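Local atomic coordinates of exoglucanase A (Cellulomonas fimi, PDB entry 7CBD), a protein that hydrolyses beta-1,4-glucosidic linkages of cellulose with inversion of anomeric configuration, releasing cellobiose from chain ends, here represented by its family 6 catalytic domain. Residues T236-E241 against N323-R328; E263-F268 against V329-W334. All coordinates share one frame; numbering follows the deposited sequence.

Contact 1: T236-E241 against N323-R328; sequences TTPLEE and NRVDRR
R328 reaches across to T236 and T237. From CB the chain runs through CG to CD, which comes within 3.6 Å of T236 OG1, and there it bends (chi3 -74°), bringing the guanidinium beneath that hydroxyl. T236 OG1 sits over the centre of the flat group, 3.2 Å from R328 CZ, a position that suits no N-H. In the plane, R328 NE and NH2 grip the carboxylate of D326 side-on, one nitrogen to each oxygen; together they make a salt bridge, with R328 NH2 2.8 Å from D326 OD2. R328 NH2 also gives a bond to T237 OG1 (2.9 Å), an oxygen shared with H195, while NH1 turns to N235 and A333. D326 OD1 additionally accepts the backbone N of R328, closing an Asx turn that fixes acid and arginine together. All this belongs to the catalytic domain of a family 6 glycosidase, with the T236 side chain about 6 Å from that of D371, the predicted nucleophile. With R328 replaced by an alanine, the D326 carboxylate would probably lose its counter-charge and side-on partner, and a gap is likely to open under T236 OG1. Farther along, E241, bent at chi2 (-71°), spreads its carboxylate over two successive amides: V325 N meets OE1 at 2.8 Å and almost straight, on the syn side, and D326 N meets OE2 at 3.2 Å. A water donates to both E241 OE1 and N323 O. Between these polar ends P238 CB packs on V325 CG2 at 3.8 Å.

Contact 2: E263-F268 against V329-W334; sequences EWNFDF and VHRGAW
Two side chains of 329-334, H330 and R331, reach over to 263-268, one to a carboxylate and the other to a backbone carbonyl. Between side chains, H330 NE2 donates to E263 OE2 at 2.9 Å, arriving from above the carboxylate, whose plane is turned 69° from the imidazole. The ring is held at its other nitrogen as well, since H330 ND1 accepts the backbone N of G332 at 2.9 Å within the type I turn from H330 to A333. With CG of H330 trans to its backbone N (chi1 -175°), the ring swings out to E263 while staying beside that turn.

Side chain to backbone, the R331 guanidinium takes hold of D267 O, by NH2 at 3.0 Å and more weakly by NH1. Just before that carbonyl, N265 OD1 accepts D267 N, an Asx turn.

One water completes the polar set: it accepts from both N265 ND2 and R331 NH2, two donors that lie 3.3 Å apart and cannot bond each other. N265 ND2 also gives a bond to S196 O.

The contact joins two loops of the family 6 catalytic domain, away from the predicted active-site residues. The first leads into helix 270-283, and D267 OD2 bonds to H276 of that helix; F268 stacks on Y262, in the loop before it. The second follows helix 316-323, and V329 and H330 rest against Q401 of strand 401-402.

Overall arrangement
Going from the N terminus, the chain leaves strand 228-231 and enters 236-241, then passes the small hairpin 250-251/254-255 to reach 263-268 just ahead of helix 270-283. After strand 291-295, from the end of helix 316-323 onward, it runs without a break through 323-334, whose first half closes contact 1 over 81 intervening residues and whose second half closes contact 2 over 60. The four segments alternate, so the two closures cross. Their centres lie 10 Å apart and they touch where T237 CG2 packs on R331 NH1. Together they tie the two loops that lie between strand 228-231 and helix 270-283 to the loop preceding strand 347-348.

Contact 1: T236-E241 against N323-R328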
# COMPACT_ATOMS: atom_id res chain seq x y z
N THR A 236 4.95 -5.32 -2.18
CA THR A 236 4.75 -6.76 -2.22
C THR A 236 5.52 -7.51 -1.14
O THR A 236 5.48 -8.74 -1.13
CB THR A 236 5.12 -7.33 -3.60
OG1 THR A 236 6.49 -7.03 -3.89
CG2 THR A 236 4.24 -6.72 -4.68
N THR A 237 6.20 -6.82 -0.23
CA THR A 237 6.98 -7.52 0.77
C THR A 237 6.05 -8.44 1.58
O THR A 237 4.98 -7.99 2.00
CB THR A 237 7.66 -6.50 1.67
OG1 THR A 237 8.52 -5.70 0.86
CG2 THR A 237 8.47 -7.20 2.76
N PRO A 238 6.41 -9.71 1.77
CA PRO A 238 5.45 -10.65 2.36
C PRO A 238 5.03 -10.28 3.77
O PRO A 238 5.77 -9.64 4.52
CB PRO A 238 6.19 -12.00 2.35
CG PRO A 238 7.60 -11.68 2.09
CD PRO A 238 7.64 -10.38 1.33
N LEU A 239 3.82 -10.71 4.11
CA LEU A 239 3.34 -10.58 5.48
C LEU A 239 4.26 -11.33 6.44
O LEU A 239 4.69 -10.79 7.46
CB LEU A 239 1.91 -11.11 5.55
CG LEU A 239 1.18 -10.90 6.88
CD1 LEU A 239 1.03 -9.41 7.18
CD2 LEU A 239 -0.17 -11.60 6.85
N GLU A 240 4.56 -12.59 6.12
CA GLU A 240 5.49 -13.41 6.88
C GLU A 240 6.34 -14.21 5.91
O GLU A 240 5.89 -14.60 4.83
CB GLU A 240 4.77 -14.39 7.81
CG GLU A 240 4.15 -13.74 9.03
CD GLU A 240 3.85 -14.74 10.13
OE1 GLU A 240 2.92 -15.54 9.95
OE2 GLU A 240 4.54 -14.71 11.18
N GLU A 241 7.59 -14.45 6.31
CA GLU A 241 8.44 -15.43 5.63
C GLU A 241 8.37 -16.72 6.44
O GLU A 241 9.06 -16.84 7.46
CB GLU A 241 9.88 -14.92 5.53
CG GLU A 241 10.10 -13.92 4.40
CD GLU A 241 10.04 -14.55 3.02
OE1 GLU A 241 9.85 -15.78 2.90
OE2 GLU A 241 10.17 -13.80 2.03
N ASN A 323 14.48 -20.52 -0.04
CA ASN A 323 13.51 -20.58 1.03
C ASN A 323 12.66 -19.32 1.19
O ASN A 323 11.67 -19.36 1.92
CB ASN A 323 14.19 -20.93 2.36
CG ASN A 323 14.72 -22.35 2.37
OD1 ASN A 323 14.00 -23.28 2.00
ND2 ASN A 323 15.97 -22.53 2.77
N ARG A 324 13.02 -18.21 0.54
CA ARG A 324 12.21 -17.00 0.63
C ARG A 324 10.97 -17.12 -0.25
O ARG A 324 11.03 -17.65 -1.36
CB ARG A 324 13.03 -15.78 0.20
CG ARG A 324 13.60 -15.78 -1.22
CD ARG A 324 14.44 -14.53 -1.38
NE ARG A 324 15.43 -14.51 -2.46
CZ ARG A 324 15.24 -13.96 -3.66
NH1 ARG A 324 14.05 -13.47 -3.99
NH2 ARG A 324 16.23 -13.92 -4.53
N VAL A 325 9.84 -16.63 0.27
CA VAL A 325 8.64 -16.59 -0.55
C VAL A 325 8.64 -15.36 -1.45
O VAL A 325 8.09 -15.41 -2.56
CB VAL A 325 7.34 -16.74 0.25
CG1 VAL A 325 7.37 -18.01 1.09
CG2 VAL A 325 7.08 -15.52 1.13
N ASP A 326 9.24 -14.25 -1.01
CA ASP A 326 9.39 -13.09 -1.89
C ASP A 326 10.33 -13.49 -3.02
O ASP A 326 11.51 -13.74 -2.77
CB ASP A 326 9.97 -11.93 -1.08
CG ASP A 326 9.96 -10.62 -1.84
OD1 ASP A 326 10.01 -10.62 -3.09
OD2 ASP A 326 9.92 -9.56 -1.18
N ARG A 327 9.81 -13.56 -4.24
CA ARG A 327 10.58 -14.03 -5.39
C ARG A 327 11.17 -12.89 -6.21
O ARG A 327 11.66 -13.13 -7.32
CB ARG A 327 9.74 -14.96 -6.28
CG ARG A 327 9.09 -16.14 -5.57
CD ARG A 327 10.07 -16.95 -4.73
NE ARG A 327 11.20 -17.43 -5.52
CZ ARG A 327 12.29 -17.99 -5.00
NH1 ARG A 327 13.28 -18.36 -5.80
NH2 ARG A 327 12.41 -18.17 -3.69
N ARG A 328 11.13 -11.66 -5.72
CA ARG A 328 11.67 -10.55 -6.48
C ARG A 328 13.18 -10.68 -6.66
O ARG A 328 13.87 -11.39 -5.93
CB ARG A 328 11.39 -9.23 -5.76
CG ARG A 328 9.95 -8.78 -5.89
CD ARG A 328 9.76 -7.45 -5.22
NE ARG A 328 9.76 -7.59 -3.77
CZ ARG A 328 9.48 -6.61 -2.92
NH1 ARG A 328 9.22 -5.39 -3.38
NH2 ARG A 328 9.47 -6.84 -1.62
O HOH W 1 10.07 -18.22 3.95

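Contact 2: E263-F268 against V329-W334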
# COMPACT_ATOMS: atom_id res chain seq x y z
N GLU A 263 20.77 -7.98 2.66
CA GLU A 263 21.69 -6.84 2.86
C GLU A 263 21.79 -6.44 4.33
O GLU A 263 21.82 -5.26 4.67
CB GLU A 263 21.28 -5.63 2.00
CG GLU A 263 21.27 -5.88 0.50
CD GLU A 263 20.75 -4.70 -0.32
OE1 GLU A 263 20.04 -3.83 0.23
OE2 GLU A 263 21.04 -4.66 -1.53
N TRP A 264 21.83 -7.44 5.21
CA TRP A 264 22.00 -7.30 6.67
C TRP A 264 20.74 -6.85 7.42
O TRP A 264 20.80 -6.67 8.64
CB TRP A 264 23.21 -6.45 7.08
CG TRP A 264 24.53 -6.97 6.55
CD1 TRP A 264 25.13 -6.63 5.37
CD2 TRP A 264 25.41 -7.90 7.19
NE1 TRP A 264 26.33 -7.30 5.23
CE2 TRP A 264 26.52 -8.08 6.34
CE3 TRP A 264 25.37 -8.60 8.40
CZ2 TRP A 264 27.58 -8.93 6.66
CZ3 TRP A 264 26.42 -9.44 8.72
CH2 TRP A 264 27.51 -9.60 7.85
N ASN A 265 19.62 -6.66 6.73
CA ASN A 265 18.36 -6.27 7.36
C ASN A 265 17.84 -7.41 8.24
O ASN A 265 17.82 -8.57 7.81
CB ASN A 265 17.37 -6.01 6.23
CG ASN A 265 16.16 -5.20 6.63
OD1 ASN A 265 15.76 -5.14 7.79
ND2 ASN A 265 15.55 -4.56 5.63
N PHE A 266 17.39 -7.09 9.46
CA PHE A 266 16.75 -8.09 10.33
C PHE A 266 15.26 -8.26 10.06
O PHE A 266 14.65 -9.20 10.60
CB PHE A 266 16.89 -7.72 11.81
CG PHE A 266 18.23 -8.04 12.40
CD1 PHE A 266 18.52 -9.33 12.83
CD2 PHE A 266 19.17 -7.05 12.58
CE1 PHE A 266 19.76 -9.62 13.39
CE2 PHE A 266 20.40 -7.33 13.15
CZ PHE A 266 20.69 -8.62 13.56
N ASP A 267 14.64 -7.38 9.28
CA ASP A 267 13.20 -7.41 9.05
C ASP A 267 12.95 -8.03 7.68
O ASP A 267 13.08 -7.36 6.66
CB ASP A 267 12.58 -6.02 9.13
CG ASP A 267 12.60 -5.41 10.53
OD1 ASP A 267 13.03 -6.09 11.49
OD2 ASP A 267 12.20 -4.24 10.66
N PHE A 268 12.57 -9.31 7.68
CA PHE A 268 12.32 -10.05 6.45
C PHE A 268 10.87 -9.95 6.00
O PHE A 268 10.54 -10.41 4.89
CB PHE A 268 12.59 -11.55 6.66
CG PHE A 268 14.04 -11.92 6.90
CD1 PHE A 268 15.07 -10.98 6.88
CD2 PHE A 268 14.36 -13.25 7.13
CE1 PHE A 268 16.39 -11.38 7.09
CE2 PHE A 268 15.67 -13.65 7.33
CZ PHE A 268 16.68 -12.71 7.31
N VAL A 329 13.69 -9.97 -7.67
CA VAL A 329 15.13 -9.87 -7.87
C VAL A 329 15.79 -9.19 -6.66
O VAL A 329 16.90 -9.55 -6.26
CB VAL A 329 15.43 -9.13 -9.19
CG1 VAL A 329 16.93 -9.10 -9.46
CG2 VAL A 329 14.69 -9.78 -10.36
N HIS A 330 15.10 -8.22 -6.06
CA HIS A 330 15.65 -7.37 -5.02
C HIS A 330 14.47 -6.69 -4.35
O HIS A 330 13.46 -6.43 -4.99
CB HIS A 330 16.58 -6.33 -5.66
CG HIS A 330 17.32 -5.46 -4.68
ND1 HIS A 330 16.73 -4.39 -4.04
CD2 HIS A 330 18.61 -5.48 -4.26
CE1 HIS A 330 17.61 -3.80 -3.25
NE2 HIS A 330 18.76 -4.45 -3.37
N ARG A 331 14.60 -6.44 -3.04
CA ARG A 331 13.48 -5.93 -2.26
C ARG A 331 13.13 -4.49 -2.59
O ARG A 331 12.10 -4.00 -2.10
CB ARG A 331 13.78 -6.08 -0.77
CG ARG A 331 14.14 -7.49 -0.35
CD ARG A 331 14.40 -7.59 1.13
NE ARG A 331 13.14 -7.72 1.87
CZ ARG A 331 12.96 -7.39 3.14
NH1 ARG A 331 11.79 -7.63 3.72
NH2 ARG A 331 13.94 -6.84 3.85
N GLY A 332 13.96 -3.79 -3.35
CA GLY A 332 13.67 -2.44 -3.81
C GLY A 332 12.83 -2.37 -5.06
O GLY A 332 12.56 -1.27 -5.56
N ALA A 333 12.41 -3.51 -5.60
CA ALA A 333 11.67 -3.55 -6.86
C ALA A 333 10.21 -3.26 -6.56
O ALA A 333 9.44 -4.14 -6.16
CB ALA A 333 11.87 -4.88 -7.56
N TRP A 334 9.81 -2.00 -6.75
CA TRP A 334 8.48 -1.56 -6.37
C TRP A 334 7.49 -1.55 -7.52
O TRP A 334 6.28 -1.50 -7.28
CB TRP A 334 8.51 -0.15 -5.74
CG TRP A 334 9.00 0.91 -6.67
CD1 TRP A 334 10.27 1.40 -6.77
CD2 TRP A 334 8.23 1.62 -7.66
NE1 TRP A 334 10.34 2.36 -7.75
CE2 TRP A 334 9.09 2.52 -8.31
CE3 TRP A 334 6.88 1.59 -8.04
CZ2 TRP A 334 8.67 3.37 -9.32
CZ3 TRP A 334 6.45 2.43 -9.06
CH2 TRP A 334 7.35 3.32 -9.68
O HOH W 2 16.61 -6.06 2.99